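DNA/RNA-binding protein Alba (Thermoplasma volcanium, PDB 4Z9E) probably binds double-stranded DNA tightly but without sequence specificity and takes part in compacting it, as a member of the histone-like Alba family. Local coordinates at residues Tyr17-Ala20 against Val21-Phe25. Residues are numbered along the deposited sequence; the frame is centred on the assembly and turned at random.
Sequences YVLA and VVTQF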
ATOM      1  N   TYR A  17      -2.987   6.496 -15.658  1.00 49.76           N
ATOM      2  CA  TYR A  17      -3.770   5.559 -14.888  1.00 48.56           C
ATOM      3  C   TYR A  17      -4.960   6.248 -14.254  1.00 49.04           C
ATOM      4  O   TYR A  17      -6.034   5.662 -14.155  1.00 47.97           O
ATOM      5  CB  TYR A  17      -2.883   4.830 -13.893  1.00 48.23           C
ATOM      6  CG  TYR A  17      -1.752   4.071 -14.572  1.00 48.46           C
ATOM      7  CD1 TYR A  17      -2.009   2.950 -15.369  1.00 47.18           C
ATOM      8  CD2 TYR A  17      -0.430   4.478 -14.426  1.00 48.86           C
ATOM      9  CE1 TYR A  17      -0.969   2.265 -16.007  1.00 47.93           C
ATOM     10  CE2 TYR A  17       0.617   3.799 -15.052  1.00 49.34           C
ATOM     11  CZ  TYR A  17       0.348   2.695 -15.830  1.00 49.77           C
ATOM     12  OH  TYR A  17       1.414   2.032 -16.420  1.00 57.34           O
ATOM     13  N   VAL A  18      -4.787   7.512 -13.861  1.00 52.29           N
ATOM     14  CA  VAL A  18      -5.894   8.270 -13.292  1.00 48.11           C
ATOM     15  C   VAL A  18      -6.970   8.439 -14.370  1.00 51.37           C
ATOM     16  O   VAL A  18      -8.173   8.334 -14.101  1.00 50.77           O
ATOM     17  CB  VAL A  18      -5.431   9.641 -12.760  1.00 49.28           C
ATOM     18  CG1 VAL A  18      -6.620  10.478 -12.283  1.00 42.71           C
ATOM     19  CG2 VAL A  18      -4.434   9.475 -11.625  1.00 45.99           C
ATOM     20  N   LEU A  19      -6.520   8.669 -15.601  1.00 52.19           N
ATOM     21  CA  LEU A  19      -7.406   8.812 -16.746  1.00 50.63           C
ATOM     22  C   LEU A  19      -8.187   7.534 -17.027  1.00 54.01           C
ATOM     23  O   LEU A  19      -9.414   7.580 -17.233  1.00 55.36           O
ATOM     24  CB  LEU A  19      -6.605   9.243 -17.979  1.00 52.02           C
ATOM     25  CG  LEU A  19      -7.389   9.636 -19.248  1.00 56.96           C
ATOM     26  CD1 LEU A  19      -8.397  10.759 -19.002  1.00 52.13           C
ATOM     27  CD2 LEU A  19      -6.421  10.020 -20.350  1.00 49.36           C
ATOM     28  N   ALA A  20      -7.482   6.402 -17.034  1.00 49.55           N
ATOM     29  CA  ALA A  20      -8.104   5.099 -17.210  1.00 46.39           C
ATOM     30  C   ALA A  20      -9.221   4.852 -16.200  1.00 51.83           C
ATOM     31  O   ALA A  20     -10.278   4.317 -16.537  1.00 54.53           O
ATOM     32  CB  ALA A  20      -7.044   4.026 -17.086  1.00 50.02           C
ATOM     33  N   VAL A  21      -8.984   5.268 -14.957  1.00 55.64           N
ATOM     34  CA  VAL A  21      -9.952   5.133 -13.871  1.00 49.39           C
ATOM     35  C   VAL A  21     -11.154   6.026 -14.159  1.00 54.42           C
ATOM     36  O   VAL A  21     -12.298   5.569 -14.104  1.00 57.41           O
ATOM     37  CB  VAL A  21      -9.287   5.490 -12.500  1.00 53.83           C
ATOM     38  CG1 VAL A  21     -10.296   5.676 -11.378  1.00 51.80           C
ATOM     39  CG2 VAL A  21      -8.259   4.442 -12.100  1.00 46.99           C
ATOM     40  N   VAL A  22     -10.905   7.299 -14.481  1.00 59.80           N
ATOM     41  CA  VAL A  22     -12.009   8.237 -14.716  1.00 58.05           C
ATOM     42  C   VAL A  22     -12.842   7.804 -15.926  1.00 54.77           C
ATOM     43  O   VAL A  22     -14.056   7.684 -15.844  1.00 58.67           O
ATOM     44  CB  VAL A  22     -11.530   9.697 -14.849  1.00 58.38           C
ATOM     45  CG1 VAL A  22     -12.677  10.588 -15.312  1.00 55.21           C
ATOM     46  CG2 VAL A  22     -10.995  10.181 -13.509  1.00 61.27           C
ATOM     47  N   THR A  23     -12.177   7.548 -17.040  1.00 56.24           N
ATOM     48  CA  THR A  23     -12.848   7.009 -18.226  1.00 60.27           C
ATOM     49  C   THR A  23     -13.853   5.922 -17.891  1.00 62.60           C
ATOM     50  O   THR A  23     -15.005   5.965 -18.330  1.00 66.32           O
ATOM     51  CB  THR A  23     -11.822   6.404 -19.183  1.00 58.73           C
ATOM     52  OG1 THR A  23     -10.836   7.390 -19.463  1.00 63.06           O
ATOM     53  CG2 THR A  23     -12.475   5.975 -20.500  1.00 58.95           C
ATOM     54  N   GLN A  24     -13.410   4.949 -17.107  1.00 63.99           N
ATOM     55  CA  GLN A  24     -14.235   3.797 -16.821  1.00 64.58           C
ATOM     56  C   GLN A  24     -15.401   4.082 -15.898  1.00 64.44           C
ATOM     57  O   GLN A  24     -16.451   3.476 -16.058  1.00 68.91           O
ATOM     58  CB  GLN A  24     -13.373   2.620 -16.381  1.00 68.77           C
ATOM     59  CG  GLN A  24     -12.539   2.130 -17.564  1.00 78.51           C
ATOM     60  CD  GLN A  24     -11.669   0.938 -17.254  1.00 84.78           C
ATOM     61  OE1 GLN A  24     -11.911   0.210 -16.287  1.00 89.52           O
ATOM     62  NE2 GLN A  24     -10.645   0.728 -18.082  1.00 82.60           N
ATOM     63  N   PHE A  25     -15.240   5.024 -14.965  1.00 67.28           N
ATOM     64  CA  PHE A  25     -16.380   5.494 -14.160  1.00 67.10           C
ATOM     65  C   PHE A  25     -17.453   6.208 -14.995  1.00 69.44           C
ATOM     66  O   PHE A  25     -18.643   6.130 -14.695  1.00 73.97           O
ATOM     67  CB  PHE A  25     -15.923   6.448 -13.061  1.00 72.49           C
ATOM     68  CG  PHE A  25     -15.586   5.775 -11.768  1.00 74.89           C
ATOM     69  CD1 PHE A  25     -16.494   4.924 -11.149  1.00 76.02           C
ATOM     70  CD2 PHE A  25     -14.362   6.016 -11.151  1.00 70.09           C
ATOM     71  CE1 PHE A  25     -16.176   4.307  -9.954  1.00 74.49           C
ATOM     72  CE2 PHE A  25     -14.041   5.406  -9.959  1.00 60.74           C
ATOM     73  CZ  PHE A  25     -14.945   4.555  -9.360  1.00 69.01           C
TER
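Successive turns of one alpha-helix meet where Tyr-17 to Ala-20 run into Val-21 to Phe-25, a local i to i+4 contact over the last nine residues of helix 14-25, the connecting helix of the beta-alpha-beta unit formed with strands 6-8 and 31-37. Four consecutive carbonyls, those of Tyr-17, Val-18, Leu-19 and Ala-20, accept the backbone N-H groups of Val-21, Val-22, Thr-23 and Gln-24. The third bond is the straightest, with Thr-23 N 2.8 Å from Leu-19 O at an N-H...O angle of 165°. Leu-19 O is also gripped by the threonine hydroxyl: OG1 of Thr-23 lies 2.7 Å away and well off the plane of the carbonyl, by 46°, whereas Thr-23 N arrives nearly along the C=O axis. The torsion that makes this possible sets OG1 beside its own backbone N (chi1 -54°), turned back toward the preceding turn; the hydroxyl of this solvent-exposed residue is thereby bonded within the helix, to the carbonyl four residues back. Across the same step CG of Leu-19 comes to 4.1 Å from Thr-23 OG1. The two valines pack against the carbonyls that bind their own N-H groups: CG2 of Val-21 is 3.3 Å from Tyr-17 O, and CG2 of Val-22 is 3.4 Å from Val-18 O. The CB and CG of Gln-24 lie beside the next carbonyl oxygen, CG 3.3 Å from Ala-20 O, and the extended chain runs back past that oxygen toward the earlier turn, its amide staying nearby. Tyr-17, Val-18 and Val-21 form the buried face: Tyr-17 rests on Val-47, Val-18 on Thr-51 and Phe-55, and Val-21 on Thr-51, all of helix 41-55, while Tyr-17 and Val-21 also reach Ile-7 of strand 6-8. The tyrosine hydroxyl is hydrogen-bonded to Lys-12 N, and Val-22 and Phe-25 pack on Ile-56, just beyond the end of helix 41-55.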